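Local coordinates for glycosylation Associate Protein 1 (Streptococcus agalactiae serotype V, PDB 6OYC) that probably takes part, within the Gap123 complex, in the glycosylation and accessory Sec secretion of streptococcal surface proteins, at residues Ser75-Arg87 / Asp169-Glu181. Sequence-based numbering, arbitrary orientation.
Sequences SVFDDIQEIGNVR and DYLAPSGERIMRE
F77 lays the CE2 corner of its ring against Y170, its CE2 atom 3.5 Å from Y170 CE2, with the two ring planes inclined at 40°. M179 completes the cluster: its CE methyl lies over one face of the Y170 ring, displaced toward the rim, while also touching F77 CE2 and I80 CG2. The first torsion of M179 (chi1 65°) tucks CG between its own N and C, and the extended chain then carries CE to both rings. Y55 adds a third ring, edge-to-face with Y170 and also against F77.

Beside this cluster, the extended side chain of Q81 reaches the hairpin backbone. Q81 NE2 donates to L171 O over 2.8 Å, on a lone pair in the carbonyl plane, with an N-H...O angle of 151°; S155 also bonds this amide nitrogen, so two partners fix the amide rotation. The backbone O of Q81 lies 3.3 Å from A172 CA, a bent CA-H...O contact.

I178 packs against the helix end, CG2 on I80 O (3.3 Å) and I80 CG2, CG1 on Q81 CA. Its CD1 touches the carboxylate of E82, whose salt bridge goes to K196, which also holds E176. Farther along, I83 CG1 and V86 CG2 pack on the P173 ring.

A classic beta bulge sets I178 and M179 together opposite Y170, turning both toward I80 and its neighbours. The contact thus seats a Schellman-terminated helix of the parallel-sheet domain on a bulged beta hairpin of the large antiparallel sheet.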
loop_
_atom_site.group_PDB
_atom_site.type_symbol
_atom_site.label_atom_id
_atom_site.label_comp_id
_atom_site.label_asym_id
_atom_site.label_seq_id
_atom_site.Cartn_x
_atom_site.Cartn_y
_atom_site.Cartn_z
ATOM N N SER A 75 -4.147 15.157 11.358
ATOM C CA SER A 75 -2.921 15.238 10.576
ATOM C C SER A 75 -2.047 16.334 11.159
ATOM O O SER A 75 -2.428 17.508 11.154
ATOM C CB SER A 75 -3.210 15.510 9.098
ATOM O OG SER A 75 -2.058 16.035 8.467
ATOM N N VAL A 76 -0.879 15.946 11.662
ATOM C CA VAL A 76 0.073 16.914 12.195
ATOM C C VAL A 76 0.295 18.053 11.196
ATOM O O VAL A 76 0.260 19.238 11.551
ATOM C CB VAL A 76 1.390 16.204 12.559
ATOM C CG1 VAL A 76 2.509 17.189 12.694
ATOM C CG2 VAL A 76 1.238 15.374 13.815
ATOM N N PHE A 77 0.515 17.714 9.929
ATOM C CA PHE A 77 0.851 18.752 8.953
ATOM C C PHE A 77 -0.350 19.620 8.613
ATOM O O PHE A 77 -0.188 20.819 8.381
ATOM C CB PHE A 77 1.451 18.134 7.687
ATOM C CG PHE A 77 2.931 17.886 7.803
ATOM C CD1 PHE A 77 3.405 16.813 8.559
ATOM C CD2 PHE A 77 3.844 18.747 7.202
ATOM C CE1 PHE A 77 4.755 16.573 8.679
ATOM C CE2 PHE A 77 5.202 18.515 7.319
ATOM C CZ PHE A 77 5.662 17.430 8.069
ATOM N N ASP A 78 -1.555 19.039 8.565
ATOM C CA ASP A 78 -2.776 19.837 8.441
ATOM C C ASP A 78 -2.854 20.893 9.548
ATOM O O ASP A 78 -3.175 22.062 9.298
ATOM C CB ASP A 78 -4.005 18.922 8.491
ATOM C CG ASP A 78 -4.341 18.283 7.134
ATOM O OD1 ASP A 78 -3.476 18.181 6.236
ATOM O OD2 ASP A 78 -5.497 17.865 6.976
ATOM N N ASP A 79 -2.568 20.483 10.782
ATOM C CA ASP A 79 -2.530 21.394 11.926
ATOM C C ASP A 79 -1.489 22.495 11.721
ATOM O O ASP A 79 -1.797 23.688 11.787
ATOM C CB ASP A 79 -2.218 20.562 13.172
ATOM C CG ASP A 79 -2.308 21.349 14.470
ATOM O OD1 ASP A 79 -2.389 22.591 14.451
ATOM O OD2 ASP A 79 -2.281 20.691 15.530
ATOM N N ILE A 80 -0.241 22.100 11.480
ATOM C CA ILE A 80 0.816 23.065 11.191
ATOM C C ILE A 80 0.370 24.053 10.122
ATOM O O ILE A 80 0.459 25.272 10.302
ATOM C CB ILE A 80 2.092 22.328 10.763
ATOM C CG1 ILE A 80 2.583 21.451 11.908
ATOM C CG2 ILE A 80 3.159 23.315 10.286
ATOM C CD1 ILE A 80 3.790 20.633 11.536
ATOM N N GLN A 81 -0.113 23.541 8.991
ATOM C CA GLN A 81 -0.340 24.384 7.826
ATOM C C GLN A 81 -1.630 25.191 7.897
ATOM O O GLN A 81 -1.922 25.906 6.936
ATOM C CB GLN A 81 -0.340 23.530 6.553
ATOM C CG GLN A 81 1.028 22.965 6.183
ATOM C CD GLN A 81 0.956 22.098 4.954
ATOM O OE1 GLN A 81 0.953 20.862 5.057
ATOM N NE2 GLN A 81 0.861 22.736 3.773
ATOM N N GLU A 82 -2.403 25.088 8.990
ATOM C CA GLU A 82 -3.611 25.908 9.207
ATOM C C GLU A 82 -4.643 25.667 8.114
ATOM O O GLU A 82 -5.275 26.599 7.602
ATOM C CB GLU A 82 -3.279 27.401 9.317
ATOM C CG GLU A 82 -2.451 27.708 10.537
ATOM C CD GLU A 82 -1.993 29.156 10.612
ATOM O OE1 GLU A 82 -2.481 30.002 9.826
ATOM O OE2 GLU A 82 -1.123 29.431 11.460
ATOM N N ILE A 83 -4.803 24.402 7.742
ATOM C CA ILE A 83 -5.693 24.089 6.637
ATOM C C ILE A 83 -7.154 24.202 7.069
ATOM O O ILE A 83 -7.963 24.841 6.386
ATOM C CB ILE A 83 -5.319 22.714 6.052
ATOM C CG1 ILE A 83 -4.045 22.889 5.213
ATOM C CG2 ILE A 83 -6.441 22.132 5.200
ATOM C CD1 ILE A 83 -3.175 21.675 5.179
ATOM N N GLY A 84 -7.515 23.645 8.224
ATOM C CA GLY A 84 -8.892 23.845 8.654
ATOM C C GLY A 84 -9.872 23.132 7.739
ATOM O O GLY A 84 -9.567 22.119 7.105
ATOM N N ASN A 85 -11.076 23.667 7.656
ATOM C CA ASN A 85 -12.108 23.016 6.858
ATOM C C ASN A 85 -12.234 23.709 5.499
ATOM O O ASN A 85 -13.177 24.435 5.214
ATOM C CB ASN A 85 -13.421 23.010 7.628
ATOM C CG ASN A 85 -14.559 22.443 6.818
ATOM O OD1 ASN A 85 -14.420 21.416 6.159
ATOM N ND2 ASN A 85 -15.718 23.104 6.893
ATOM N N VAL A 86 -11.241 23.446 4.652
ATOM C CA VAL A 86 -11.110 24.139 3.376
ATOM C C VAL A 86 -12.171 23.648 2.401
ATOM O O VAL A 86 -12.512 22.458 2.375
ATOM C CB VAL A 86 -9.695 23.922 2.813
ATOM C CG1 VAL A 86 -9.466 22.448 2.481
ATOM C CG2 VAL A 86 -9.481 24.757 1.570
ATOM N N ARG A 87 -12.715 24.566 1.607
ATOM C CA ARG A 87 -13.596 24.173 0.510
ATOM C C ARG A 87 -12.803 23.362 -0.525
ATOM O O ARG A 87 -11.763 23.816 -1.021
ATOM C CB ARG A 87 -14.226 25.412 -0.134
ATOM C CG ARG A 87 -15.041 25.103 -1.398
ATOM C CD ARG A 87 -15.741 26.333 -2.011
ATOM N NE ARG A 87 -14.826 27.209 -2.742
ATOM C CZ ARG A 87 -14.359 26.974 -3.968
ATOM N NH1 ARG A 87 -14.706 25.862 -4.635
ATOM N NH2 ARG A 87 -13.526 27.854 -4.524
ATOM N N ASP A 169 8.819 24.987 0.934
ATOM C CA ASP A 169 7.927 25.924 1.611
ATOM C C ASP A 169 6.544 25.296 1.753
ATOM O O ASP A 169 5.919 24.947 0.747
ATOM C CB ASP A 169 7.848 27.241 0.842
ATOM C CG ASP A 169 9.131 28.033 0.940
ATOM O OD1 ASP A 169 10.040 27.556 1.661
ATOM O OD2 ASP A 169 9.237 29.119 0.316
ATOM N N TYR A 170 6.065 25.153 2.991
ATOM C CA TYR A 170 4.740 24.604 3.236
ATOM C C TYR A 170 3.767 25.747 3.451
ATOM O O TYR A 170 4.042 26.660 4.236
ATOM C CB TYR A 170 4.713 23.683 4.451
ATOM C CG TYR A 170 5.572 22.442 4.390
ATOM C CD1 TYR A 170 6.961 22.524 4.536
ATOM C CD2 TYR A 170 4.992 21.174 4.253
ATOM C CE1 TYR A 170 7.754 21.376 4.519
ATOM C CE2 TYR A 170 5.778 20.011 4.225
ATOM C CZ TYR A 170 7.158 20.125 4.365
ATOM O OH TYR A 170 7.945 18.997 4.367
ATOM N N LEU A 171 2.623 25.678 2.781
ATOM C CA LEU A 171 1.711 26.805 2.668
ATOM C C LEU A 171 0.388 26.498 3.351
ATOM O O LEU A 171 0.002 25.337 3.514
ATOM C CB LEU A 171 1.463 27.165 1.192
ATOM C CG LEU A 171 2.695 27.386 0.288
ATOM C CD1 LEU A 171 2.330 27.826 -1.129
ATOM C CD2 LEU A 171 3.649 28.397 0.900
ATOM N N ALA A 172 -0.295 27.575 3.768
ATOM C CA ALA A 172 -1.715 27.539 4.095
ATOM C C ALA A 172 -2.534 27.739 2.818
ATOM O O ALA A 172 -1.993 28.167 1.789
ATOM C CB ALA A 172 -2.045 28.625 5.122
ATOM N N PRO A 173 -3.834 27.420 2.843
ATOM C CA PRO A 173 -4.649 27.583 1.617
ATOM C C PRO A 173 -4.714 29.015 1.109
ATOM O O PRO A 173 -5.027 29.230 -0.069
ATOM C CB PRO A 173 -6.037 27.064 2.033
ATOM C CG PRO A 173 -5.746 26.090 3.163
ATOM C CD PRO A 173 -4.554 26.680 3.903
ATOM N N SER A 174 -4.418 29.999 1.948
ATOM C CA SER A 174 -4.285 31.378 1.507
ATOM C C SER A 174 -3.050 31.605 0.650
ATOM O O SER A 174 -2.947 32.665 0.012
ATOM C CB SER A 174 -4.198 32.305 2.710
ATOM O OG SER A 174 -2.931 32.119 3.320
ATOM N N GLY A 175 -2.112 30.656 0.639
ATOM C CA GLY A 175 -0.827 30.854 0.014
ATOM C C GLY A 175 0.268 31.307 0.957
ATOM O O GLY A 175 1.452 31.268 0.573
ATOM N N GLU A 176 -0.082 31.749 2.170
ATOM C CA GLU A 176 0.927 32.180 3.140
ATOM C C GLU A 176 1.842 31.023 3.544
ATOM O O GLU A 176 1.387 29.912 3.824
ATOM C CB GLU A 176 0.258 32.755 4.399
ATOM C CG GLU A 176 1.261 33.427 5.326
ATOM C CD GLU A 176 0.641 34.001 6.589
ATOM O OE1 GLU A 176 -0.458 33.540 6.993
ATOM O OE2 GLU A 176 1.265 34.913 7.182
ATOM N N ARG A 177 3.136 31.298 3.602
ATOM C CA ARG A 177 4.098 30.295 4.024
ATOM C C ARG A 177 4.050 30.099 5.535
ATOM O O ARG A 177 4.207 31.055 6.298
ATOM C CB ARG A 177 5.505 30.692 3.592
ATOM C CG ARG A 177 6.526 29.611 3.940
ATOM C CD ARG A 177 7.833 29.868 3.253
ATOM N NE ARG A 177 8.529 30.998 3.845
ATOM C CZ ARG A 177 9.144 31.942 3.142
ATOM N NH1 ARG A 177 9.140 31.874 1.819
ATOM N NH2 ARG A 177 9.763 32.949 3.762
ATOM N N ILE A 178 3.839 28.862 5.972
ATOM C CA ILE A 178 3.893 28.575 7.403
ATOM C C ILE A 178 5.301 28.221 7.840
ATOM O O ILE A 178 5.757 28.670 8.892
ATOM C CB ILE A 178 2.916 27.454 7.781
ATOM C CG1 ILE A 178 1.497 27.823 7.350
ATOM C CG2 ILE A 178 3.002 27.189 9.264
ATOM C CD1 ILE A 178 0.967 29.041 8.014
ATOM N N MET A 179 6.009 27.416 7.055
ATOM C CA MET A 179 7.362 27.039 7.443
ATOM C C MET A 179 8.145 26.641 6.205
ATOM O O MET A 179 7.574 26.254 5.180
ATOM C CB MET A 179 7.366 25.898 8.466
ATOM C CG MET A 179 6.806 24.614 7.903
ATOM S SD MET A 179 6.787 23.238 9.033
ATOM C CE MET A 179 5.973 22.012 8.021
ATOM N N ARG A 180 9.464 26.750 6.317
ATOM C CA ARG A 180 10.395 26.299 5.292
ATOM C C ARG A 180 11.294 25.215 5.872
ATOM O O ARG A 180 11.857 25.390 6.960
ATOM C CB ARG A 180 11.232 27.461 4.763
ATOM C CG ARG A 180 12.466 27.018 3.994
ATOM C CD ARG A 180 13.173 28.213 3.366
ATOM N NE ARG A 180 12.234 29.070 2.656
ATOM C CZ ARG A 180 12.593 30.130 1.945
ATOM N NH1 ARG A 180 13.878 30.448 1.843
ATOM N NH2 ARG A 180 11.673 30.859 1.322
ATOM N N GLU A 181 11.410 24.099 5.157
ATOM C CA GLU A 181 12.231 22.955 5.543
ATOM C C GLU A 181 13.366 22.834 4.540
ATOM O O GLU A 181 13.114 22.621 3.351
ATOM C CB GLU A 181 11.417 21.650 5.564
ATOM C CG GLU A 181 12.250 20.396 5.879
ATOM C CD GLU A 181 11.522 19.068 5.597
ATOM O OE1 GLU A 181 10.459 19.035 4.921
ATOM O OE2 GLU A 181 12.022 18.036 6.069
#